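Local coordinates for protein member of s1p family of ribosomal proteins (Pyrococcus furiosus, PDB 5YH1) that binds manganese in its DHH domain and, as a member of a phosphoesterase family, probably acts as an exonuclease on nucleic acids, at residues G193-T198 / H410-S415; K309-H314 / G348-H353; I324-I329 / A429-V434; P341-L346 / P371-V376. All coordinates share one frame; numbering follows the deposited sequence.

Interaction 1 (G193-T198 / H410-S415)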
# COMPACT_ATOMS: atom_id res chain seq x y z
N GLY A 193 -3.17 -10.06 36.04
CA GLY A 193 -3.74 -11.16 35.29
C GLY A 193 -5.19 -11.00 34.86
O GLY A 193 -5.70 -11.84 34.15
N TYR A 194 -5.85 -9.91 35.26
CA TYR A 194 -7.28 -9.75 34.95
C TYR A 194 -7.55 -9.20 33.54
O TYR A 194 -8.20 -8.17 33.35
CB TYR A 194 -7.96 -8.89 36.02
CG TYR A 194 -9.44 -9.16 36.19
CD1 TYR A 194 -9.90 -10.38 36.70
CD2 TYR A 194 -10.39 -8.19 35.86
CE1 TYR A 194 -11.26 -10.62 36.88
CE2 TYR A 194 -11.75 -8.43 36.04
CZ TYR A 194 -12.18 -9.65 36.55
OH TYR A 194 -13.52 -9.88 36.72
N TYR A 195 -7.06 -9.94 32.55
CA TYR A 195 -7.25 -9.65 31.12
C TYR A 195 -8.71 -9.62 30.71
O TYR A 195 -9.07 -8.98 29.72
CB TYR A 195 -6.52 -10.73 30.30
CG TYR A 195 -6.76 -10.68 28.80
CD1 TYR A 195 -5.99 -9.86 27.98
CD2 TYR A 195 -7.74 -11.47 28.20
CE1 TYR A 195 -6.19 -9.81 26.61
CE2 TYR A 195 -7.95 -11.43 26.83
CZ TYR A 195 -7.17 -10.60 26.03
OH TYR A 195 -7.36 -10.55 24.67
N GLU A 196 -9.56 -10.32 31.45
CA GLU A 196 -10.94 -10.54 31.03
C GLU A 196 -11.83 -9.30 31.14
O GLU A 196 -12.94 -9.30 30.64
CB GLU A 196 -11.55 -11.72 31.79
CG GLU A 196 -11.47 -11.62 33.31
CD GLU A 196 -10.32 -12.43 33.89
OE1 GLU A 196 -10.60 -13.30 34.74
OE2 GLU A 196 -9.15 -12.21 33.50
N LEU A 197 -11.35 -8.25 31.79
CA LEU A 197 -12.00 -6.94 31.69
C LEU A 197 -11.39 -6.22 30.48
O LEU A 197 -10.29 -5.66 30.56
CB LEU A 197 -11.81 -6.14 32.98
CG LEU A 197 -12.59 -4.83 33.10
CD1 LEU A 197 -14.09 -5.06 33.10
CD2 LEU A 197 -12.15 -4.11 34.36
N THR A 198 -12.13 -6.24 29.37
CA THR A 198 -11.56 -5.91 28.06
C THR A 198 -11.65 -4.42 27.72
O THR A 198 -12.34 -3.65 28.39
CB THR A 198 -12.26 -6.72 26.95
OG1 THR A 198 -13.56 -6.20 26.69
CG2 THR A 198 -12.36 -8.18 27.35
N HIS A 410 0.21 -13.99 25.54
CA HIS A 410 -0.34 -14.59 26.76
C HIS A 410 0.45 -15.83 27.08
O HIS A 410 1.17 -16.35 26.22
CB HIS A 410 -1.81 -14.95 26.58
CG HIS A 410 -2.67 -13.80 26.20
ND1 HIS A 410 -3.13 -12.89 27.13
CD2 HIS A 410 -3.13 -13.39 25.00
CE1 HIS A 410 -3.84 -11.97 26.51
NE2 HIS A 410 -3.86 -12.25 25.22
N SER A 411 0.30 -16.31 28.30
CA SER A 411 0.83 -17.61 28.69
C SER A 411 0.16 -18.74 27.90
O SER A 411 0.73 -19.82 27.78
CB SER A 411 0.64 -17.85 30.19
OG SER A 411 -0.73 -17.88 30.53
N TYR A 412 -1.04 -18.47 27.35
CA TYR A 412 -1.88 -19.48 26.67
C TYR A 412 -2.15 -19.21 25.17
O TYR A 412 -2.69 -20.06 24.47
CB TYR A 412 -3.23 -19.63 27.40
CG TYR A 412 -3.97 -18.33 27.55
CD1 TYR A 412 -4.67 -17.77 26.47
CD2 TYR A 412 -3.94 -17.62 28.75
CE1 TYR A 412 -5.33 -16.56 26.59
CE2 TYR A 412 -4.60 -16.40 28.88
CZ TYR A 412 -5.29 -15.88 27.80
OH TYR A 412 -5.95 -14.68 27.92
N ALA A 413 -1.79 -18.02 24.68
CA ALA A 413 -2.08 -17.65 23.29
C ALA A 413 -1.13 -16.56 22.81
O ALA A 413 -0.95 -15.54 23.47
CB ALA A 413 -3.53 -17.19 23.14
N GLY A 414 -0.53 -16.79 21.65
CA GLY A 414 0.42 -15.85 21.09
C GLY A 414 1.11 -16.42 19.88
O GLY A 414 0.60 -17.33 19.23
N SER A 415 2.28 -15.88 19.58
CA SER A 415 3.01 -16.28 18.39
C SER A 415 4.51 -16.12 18.57
O SER A 415 4.97 -15.30 19.35
CB SER A 415 2.52 -15.50 17.17
OG SER A 415 2.58 -14.12 17.42
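Tyr195 of the DHH domain meets His410 and Tyr412 of the C-terminal domain, so this is an interdomain contact across the cleft beside the metal site. His410 closes a Gly-Gly-Gly-His sequence, as in the DHHA1-type domains that follow DHH domains in this family. The tight part is a T-shaped stack. The imidazole directs an edge at one face of the phenol ring, with centroids 4.5 Å apart and planes at 81°. His410 NE2 lies 3.6 Å from Tyr195 CE1; the approach of the neighbouring imidazole carbon is modelled too short to carry any conclusion. CG of Tyr195 lies anti to the backbone N (chi1 173°), which carries the ring out toward the other domain.

The looser part belongs to Tyr412, an exposed residue whose hydroxyl reaches the ring of Tyr195 obliquely, 3.7 Å from its CD2. Backbones stay well apart, 9.5 Å between the CA atoms of Tyr195 and His410, and only 119 Å² is buried, consistent with domains that touch through a few side chains.

Tyr195 also belongs to the metal surroundings: its carbonyl O is hydrogen-bonded to ND1 of the manganese ligand His163, and its side chain lies about 4 Å from the ion at the nearest atoms. With an alanine here, the edge of His410 would probably lose the face it rests on, leaving a gap between the domains next to the metal. On the C-terminal side, His410 CB sits over the centre of the Tyr412 ring, 3.7 Å above its plane.

Interaction 2 (K309-H314 / G348-H353)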
# COMPACT_ATOMS: atom_id res chain seq x y z
N LYS A 309 -12.81 -27.49 6.35
CA LYS A 309 -12.93 -28.77 5.67
C LYS A 309 -11.70 -29.14 4.83
O LYS A 309 -11.27 -30.29 4.82
CB LYS A 309 -14.17 -28.79 4.79
CG LYS A 309 -14.48 -30.17 4.23
CD LYS A 309 -15.71 -30.15 3.35
CE LYS A 309 -15.92 -31.52 2.72
NZ LYS A 309 -17.12 -31.52 1.84
N ALA A 310 -11.13 -28.15 4.15
CA ALA A 310 -9.96 -28.39 3.29
C ALA A 310 -8.65 -28.55 4.07
O ALA A 310 -7.76 -29.28 3.63
CB ALA A 310 -9.83 -27.26 2.28
N VAL A 311 -8.54 -27.86 5.21
CA VAL A 311 -7.27 -27.81 5.97
C VAL A 311 -7.14 -28.92 7.02
O VAL A 311 -6.04 -29.43 7.26
CB VAL A 311 -7.11 -26.42 6.65
CG1 VAL A 311 -5.86 -26.38 7.52
CG2 VAL A 311 -7.01 -25.33 5.59
N LEU A 312 -8.25 -29.28 7.63
CA LEU A 312 -8.29 -30.27 8.72
C LEU A 312 -7.59 -31.60 8.42
O LEU A 312 -6.90 -32.12 9.29
CB LEU A 312 -9.75 -30.55 9.10
CG LEU A 312 -10.07 -31.03 10.50
CD1 LEU A 312 -9.42 -30.14 11.56
CD2 LEU A 312 -11.59 -31.05 10.64
N PRO A 313 -7.74 -32.14 7.20
CA PRO A 313 -7.00 -33.37 6.89
C PRO A 313 -5.47 -33.26 7.00
O PRO A 313 -4.79 -34.27 7.07
CB PRO A 313 -7.39 -33.66 5.43
CG PRO A 313 -8.73 -33.06 5.30
CD PRO A 313 -8.67 -31.79 6.12
N HIS A 314 -4.95 -32.04 7.00
CA HIS A 314 -3.50 -31.83 7.13
C HIS A 314 -3.05 -31.52 8.54
O HIS A 314 -1.87 -31.36 8.79
CB HIS A 314 -3.08 -30.71 6.17
CG HIS A 314 -3.44 -31.00 4.76
ND1 HIS A 314 -4.45 -30.34 4.10
CD2 HIS A 314 -2.98 -31.94 3.90
CE1 HIS A 314 -4.57 -30.84 2.88
NE2 HIS A 314 -3.69 -31.81 2.73
N GLY A 348 -7.19 -20.26 15.17
CA GLY A 348 -8.31 -20.20 16.10
C GLY A 348 -9.47 -21.09 15.68
O GLY A 348 -10.10 -21.74 16.53
N ILE A 349 -9.74 -21.13 14.38
CA ILE A 349 -10.83 -21.94 13.84
C ILE A 349 -10.51 -23.43 14.01
O ILE A 349 -11.38 -24.22 14.35
CB ILE A 349 -11.07 -21.62 12.35
CG1 ILE A 349 -11.72 -20.24 12.21
CG2 ILE A 349 -11.94 -22.67 11.67
CD1 ILE A 349 -11.55 -19.65 10.82
N ILE A 350 -9.26 -23.80 13.75
CA ILE A 350 -8.81 -25.18 13.94
C ILE A 350 -8.85 -25.53 15.43
O ILE A 350 -9.36 -26.59 15.82
CB ILE A 350 -7.41 -25.40 13.35
CG1 ILE A 350 -7.47 -25.31 11.81
CG2 ILE A 350 -6.84 -26.75 13.77
CD1 ILE A 350 -6.12 -25.03 11.16
N HIS A 351 -8.32 -24.63 16.25
CA HIS A 351 -8.28 -24.85 17.69
C HIS A 351 -9.69 -25.03 18.26
O HIS A 351 -9.93 -25.97 19.03
CB HIS A 351 -7.56 -23.69 18.38
CG HIS A 351 -7.24 -23.94 19.81
ND1 HIS A 351 -6.43 -24.98 20.21
CD2 HIS A 351 -7.60 -23.28 20.93
CE1 HIS A 351 -6.30 -24.94 21.53
NE2 HIS A 351 -7.00 -23.92 21.99
N ASP A 352 -10.61 -24.15 17.87
CA ASP A 352 -12.02 -24.25 18.30
C ASP A 352 -12.63 -25.58 17.93
O ASP A 352 -13.40 -26.15 18.71
CB ASP A 352 -12.87 -23.14 17.68
CG ASP A 352 -12.59 -21.79 18.27
OD1 ASP A 352 -11.94 -21.71 19.33
OD2 ASP A 352 -12.99 -20.79 17.64
N HIS A 353 -12.30 -26.08 16.75
CA HIS A 353 -12.83 -27.36 16.30
C HIS A 353 -12.39 -28.48 17.24
O HIS A 353 -13.19 -29.34 17.60
CB HIS A 353 -12.39 -27.66 14.87
CG HIS A 353 -12.70 -29.05 14.42
ND1 HIS A 353 -13.91 -29.40 13.85
CD2 HIS A 353 -11.96 -30.18 14.45
CE1 HIS A 353 -13.89 -30.68 13.55
NE2 HIS A 353 -12.73 -31.18 13.91
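The carbonyl O of Val311 accepts the backbone N of His314 at 2.8 Å, a three-residue step that matches the 3-10 turn following helix 286-311. The turn places two successive side chains, Val311 and Leu312, against helix 343-358, where Ile350 and His353 receive them one helical turn apart.

Leu312 rides over a face of the His353 imidazole in a CH-pi contact: its CD2 methyl is 3.8 Å from the ring centroid and 27° off the normal, displaced toward the rim so that the closest ring atom is NE2, at 3.5 Å from CD2. The second methyl, CD1, stands 3.8 Å from His353 CD2, so both branches of the leucine engage the ring. With CG of His353 anti to its backbone N (chi1 170°), the imidazole extends toward Leu312. An alanine in place of His353 would probably leave the CD2 methyl of Leu312 without the ring face beneath it and open a gap beside CD1.

Deeper in, Val311 CG1 meets Ile350 CD1 at 3.9 Å, the two side chains crossing at about a right angle. Ile329 of strand 325-330 packs on both, while Phe419 of the second subunit also packs on Val311. The contact is thus the packing of a helix end and its 3-10 turn on helix 343-358, part apolar and part CH-pi, next to strand 325-330, at the point where long helix 286-311 enters the C-terminal alpha/beta domain.

Interaction 3 (I324-I329 / A429-V434)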
# COMPACT_ATOMS: atom_id res chain seq x y z
N ILE A 324 -1.34 -34.50 27.00
CA ILE A 324 -1.58 -33.32 26.19
C ILE A 324 -1.91 -33.71 24.75
O ILE A 324 -1.24 -34.55 24.17
CB ILE A 324 -0.38 -32.37 26.22
CG1 ILE A 324 -0.27 -31.76 27.63
CG2 ILE A 324 -0.52 -31.27 25.16
CD1 ILE A 324 1.00 -30.98 27.87
N ARG A 325 -2.96 -33.11 24.21
CA ARG A 325 -3.27 -33.25 22.78
C ARG A 325 -2.58 -32.10 22.04
O ARG A 325 -2.94 -30.93 22.20
CB ARG A 325 -4.78 -33.25 22.52
CG ARG A 325 -5.15 -33.37 21.04
CD ARG A 325 -6.66 -33.45 20.85
NE ARG A 325 -7.19 -34.70 21.38
CZ ARG A 325 -7.09 -35.88 20.78
NH1 ARG A 325 -6.48 -35.99 19.59
NH2 ARG A 325 -7.59 -36.96 21.36
N PHE A 326 -1.57 -32.46 21.25
CA PHE A 326 -0.73 -31.49 20.52
C PHE A 326 -1.07 -31.53 19.03
O PHE A 326 -0.88 -32.56 18.39
CB PHE A 326 0.74 -31.86 20.76
CG PHE A 326 1.74 -30.92 20.12
CD1 PHE A 326 1.59 -29.55 20.18
CD2 PHE A 326 2.88 -31.43 19.52
CE1 PHE A 326 2.55 -28.70 19.62
CE2 PHE A 326 3.84 -30.60 18.96
CZ PHE A 326 3.67 -29.23 19.01
N ASN A 327 -1.58 -30.42 18.50
CA ASN A 327 -1.96 -30.32 17.09
C ASN A 327 -0.98 -29.43 16.34
O ASN A 327 -0.64 -28.35 16.81
CB ASN A 327 -3.36 -29.71 16.94
CG ASN A 327 -4.41 -30.38 17.82
OD1 ASN A 327 -4.46 -31.60 17.92
ND2 ASN A 327 -5.25 -29.58 18.43
N THR A 328 -0.56 -29.86 15.15
CA THR A 328 0.33 -29.05 14.32
C THR A 328 -0.22 -28.94 12.90
O THR A 328 -0.80 -29.90 12.38
CB THR A 328 1.75 -29.63 14.25
OG1 THR A 328 1.68 -30.96 13.72
CG2 THR A 328 2.38 -29.67 15.63
N ILE A 329 -0.06 -27.77 12.31
CA ILE A 329 -0.51 -27.51 10.96
C ILE A 329 0.41 -26.50 10.28
O ILE A 329 0.69 -25.43 10.82
CB ILE A 329 -1.99 -27.03 10.93
CG1 ILE A 329 -2.43 -26.65 9.51
CG2 ILE A 329 -2.22 -25.86 11.87
CD1 ILE A 329 -2.48 -27.81 8.56
N ALA A 429 12.34 -28.17 19.27
CA ALA A 429 12.64 -27.77 20.65
C ALA A 429 11.36 -27.33 21.36
O ALA A 429 11.21 -27.55 22.56
CB ALA A 429 13.67 -26.65 20.69
N PHE A 430 10.47 -26.67 20.64
CA PHE A 430 9.17 -26.31 21.20
C PHE A 430 8.41 -27.58 21.61
O PHE A 430 7.84 -27.64 22.70
CB PHE A 430 8.34 -25.50 20.22
CG PHE A 430 7.00 -25.10 20.77
CD1 PHE A 430 6.85 -23.95 21.51
CD2 PHE A 430 5.88 -25.90 20.55
CE1 PHE A 430 5.62 -23.59 22.02
CE2 PHE A 430 4.65 -25.54 21.06
CZ PHE A 430 4.51 -24.39 21.80
N ALA A 431 8.42 -28.58 20.75
CA ALA A 431 7.70 -29.83 21.02
C ALA A 431 8.28 -30.57 22.23
O ALA A 431 7.54 -31.18 23.01
CB ALA A 431 7.68 -30.71 19.79
N LYS A 432 9.60 -30.51 22.41
CA LYS A 432 10.25 -31.17 23.55
C LYS A 432 9.85 -30.51 24.85
O LYS A 432 9.65 -31.19 25.85
CB LYS A 432 11.78 -31.18 23.41
N GLU A 433 9.73 -29.18 24.84
CA GLU A 433 9.29 -28.46 26.02
C GLU A 433 7.85 -28.83 26.42
O GLU A 433 7.52 -28.85 27.61
CB GLU A 433 9.38 -26.95 25.82
CG GLU A 433 10.81 -26.43 25.71
CD GLU A 433 11.68 -26.85 26.89
OE1 GLU A 433 12.74 -27.47 26.66
OE2 GLU A 433 11.30 -26.57 28.05
N VAL A 434 7.01 -29.12 25.42
CA VAL A 434 5.62 -29.51 25.67
C VAL A 434 5.58 -30.94 26.22
O VAL A 434 4.88 -31.18 27.20
CB VAL A 434 4.74 -29.36 24.41
CG1 VAL A 434 3.35 -29.92 24.65
CG2 VAL A 434 4.65 -27.90 24.00
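Segments 324-329 and 429-434 come nearest at Ile324, just ahead of strand 325-330, and Val434, whose CA atoms are 8.2 Å apart, a spacing bridged by side chains.

Phe326 carries most of the strand's share. Its CG is anti to the backbone N (chi1 -178°), extending the ring toward the helix, where two of its carbons find separate partners: CE1 is 4.1 Å from Phe430 CE2, and CE2 is 3.9 Å from the Ala431 methyl CB. Phe326 comes in near the plane of the Phe430 ring, at its edge. Within the strand, Thr328 CG2 lies 3.6 Å above the plane of the Phe326 ring, offset toward its rim. Ile324 meets Val434 obliquely, CD1 and CG2 both at 4.1 Å from the CG1 methyl, and Ile324 CD1 also packs 3.9 Å from Val434 O.

Phe430 also packs on Ile392 and Leu396 of helix 389-399. Polar backbone groups at the end near Ile324 are served by Asn322, which hydrogen-bonds both Ile324 N and Val434 O.

The side-chain contacts between the two segments are apolar: methyls and ring carbons at van der Waals distances and four of five residues buried imply a helix held on its sheet by burial of hydrophobic surface, 212 Å² here.

Interaction 4 (P341-L346 / P371-V376)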
# COMPACT_ATOMS: atom_id res chain seq x y z
N PRO A 341 -9.36 -16.72 5.95
CA PRO A 341 -8.85 -16.17 7.20
C PRO A 341 -7.33 -16.12 7.27
O PRO A 341 -6.66 -17.01 6.79
CB PRO A 341 -9.39 -17.15 8.24
CG PRO A 341 -9.41 -18.46 7.53
CD PRO A 341 -9.77 -18.14 6.11
N SER A 342 -6.79 -15.07 7.90
CA SER A 342 -5.36 -14.98 8.22
C SER A 342 -4.89 -16.20 9.04
O SER A 342 -5.71 -16.91 9.63
CB SER A 342 -5.08 -13.70 9.01
OG SER A 342 -5.60 -13.77 10.34
N PRO A 343 -3.57 -16.46 9.07
CA PRO A 343 -3.03 -17.56 9.89
C PRO A 343 -3.49 -17.53 11.35
O PRO A 343 -3.85 -18.57 11.90
CB PRO A 343 -1.53 -17.35 9.79
CG PRO A 343 -1.34 -16.73 8.44
CD PRO A 343 -2.53 -15.82 8.24
N GLY A 344 -3.50 -16.35 11.96
CA GLY A 344 -3.98 -16.22 13.33
C GLY A 344 -5.41 -16.68 13.50
O GLY A 344 -5.73 -17.45 14.40
N LYS A 345 -6.28 -16.20 12.61
CA LYS A 345 -7.70 -16.54 12.65
C LYS A 345 -7.92 -18.02 12.31
O LYS A 345 -8.75 -18.69 12.92
CB LYS A 345 -8.47 -15.66 11.67
CG LYS A 345 -9.97 -15.94 11.56
CD LYS A 345 -10.69 -15.55 12.84
CE LYS A 345 -12.11 -16.06 12.82
NZ LYS A 345 -12.85 -15.67 14.04
N LEU A 346 -7.19 -18.51 11.32
CA LEU A 346 -7.26 -19.92 10.93
C LEU A 346 -6.89 -20.84 12.08
O LEU A 346 -7.56 -21.84 12.31
CB LEU A 346 -6.34 -20.20 9.73
CG LEU A 346 -6.29 -21.65 9.24
CD1 LEU A 346 -7.68 -22.17 8.88
CD2 LEU A 346 -5.37 -21.76 8.03
N PRO A 371 6.81 -20.35 7.32
CA PRO A 371 8.27 -20.43 7.15
C PRO A 371 9.05 -19.90 8.35
O PRO A 371 10.05 -20.49 8.72
CB PRO A 371 8.54 -19.52 5.93
CG PRO A 371 7.23 -19.32 5.26
CD PRO A 371 6.19 -19.42 6.35
N ASP A 372 8.57 -18.80 8.93
CA ASP A 372 9.33 -18.05 9.93
C ASP A 372 8.48 -17.55 11.12
O ASP A 372 8.85 -16.60 11.80
CB ASP A 372 10.02 -16.85 9.25
CG ASP A 372 9.04 -15.92 8.58
OD1 ASP A 372 7.82 -16.21 8.57
OD2 ASP A 372 9.48 -14.89 8.06
N PHE A 373 7.33 -18.19 11.36
CA PHE A 373 6.49 -17.84 12.49
C PHE A 373 5.68 -19.06 12.92
O PHE A 373 5.60 -20.05 12.19
CB PHE A 373 5.54 -16.68 12.14
CG PHE A 373 4.49 -17.05 11.12
CD1 PHE A 373 3.25 -17.56 11.51
CD2 PHE A 373 4.75 -16.93 9.76
CE1 PHE A 373 2.30 -17.92 10.57
CE2 PHE A 373 3.80 -17.28 8.81
CZ PHE A 373 2.57 -17.78 9.22
N ALA A 374 5.11 -18.97 14.10
CA ALA A 374 4.16 -19.97 14.57
C ALA A 374 3.16 -19.27 15.46
O ALA A 374 3.52 -18.37 16.21
CB ALA A 374 4.87 -21.08 15.33
N VAL A 375 1.89 -19.65 15.32
CA VAL A 375 0.84 -19.19 16.23
C VAL A 375 0.50 -20.34 17.16
O VAL A 375 0.38 -21.47 16.72
CB VAL A 375 -0.41 -18.73 15.46
CG1 VAL A 375 -1.50 -18.30 16.43
CG2 VAL A 375 -0.05 -17.57 14.54
N VAL A 376 0.38 -20.03 18.45
CA VAL A 376 0.19 -21.03 19.49
C VAL A 376 -1.10 -20.74 20.23
O VAL A 376 -1.35 -19.61 20.64
CB VAL A 376 1.35 -21.02 20.51
CG1 VAL A 376 1.12 -22.08 21.58
CG2 VAL A 376 2.68 -21.25 19.80
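The first turn of helix 343-358 lies beside strand 373-378, with the CA atoms of Gly344 and Val375 just 6.4 Å apart. Ser342 is the N-cap: its OG accepts Lys345 N in a weak capping bond of 3.4 Å, nearly straight at 167°, and its carbonyl O accepts Leu346 N in the first regular helical bond.

Pro343, at the first helical position, brings its ring to the far end of Phe373, the two side chains crossing at about a right angle. Pro343 CB is 3.9 Å from Phe373 CE1, and Pro343 CG is 4.1 Å from Phe373 CZ. CG of Phe373 stands between its backbone N and carbonyl carbon (chi1 68°), a placement that carries the ring over to the proline. Gly344, having no side chain, meets the strand with its backbone, its CA lying 4.3 Å from Val375 CG2. Phe373 and Val375, two apart on the strand, thus present the same face to the helix start.

Around the contact, Leu346 and Pro341 pack on Val307 of helix 286-311, and strand 373-378 runs antiparallel between strands 364-369 and 413-417, so the helix start joins helix 286-311 to the mixed sheet at its partly exposed side.

Overall arrangement
From the N terminus, the chain opens interaction 1 at 193-198 in the DHH domain, then interaction 2 at 309-314, interaction 3 at 324-329 and interaction 4 at 341-346. Closure follows in the same C-terminal domain: 348-353 closes interaction 2, 371-376 interaction 4, 410-415 interaction 1 and 429-434 interaction 3. Interactions 2 and 4 are nested within the loop of interaction 1, and interaction 4 also within that of interaction 3; interaction 2 crosses both 3 and 4, and 1 crosses 3. Helix 343-358 is shared by interactions 2 and 4. The mixed sheet unites interactions 1, 3 and 4, while interaction 1 alone reaches back to the DHH domain.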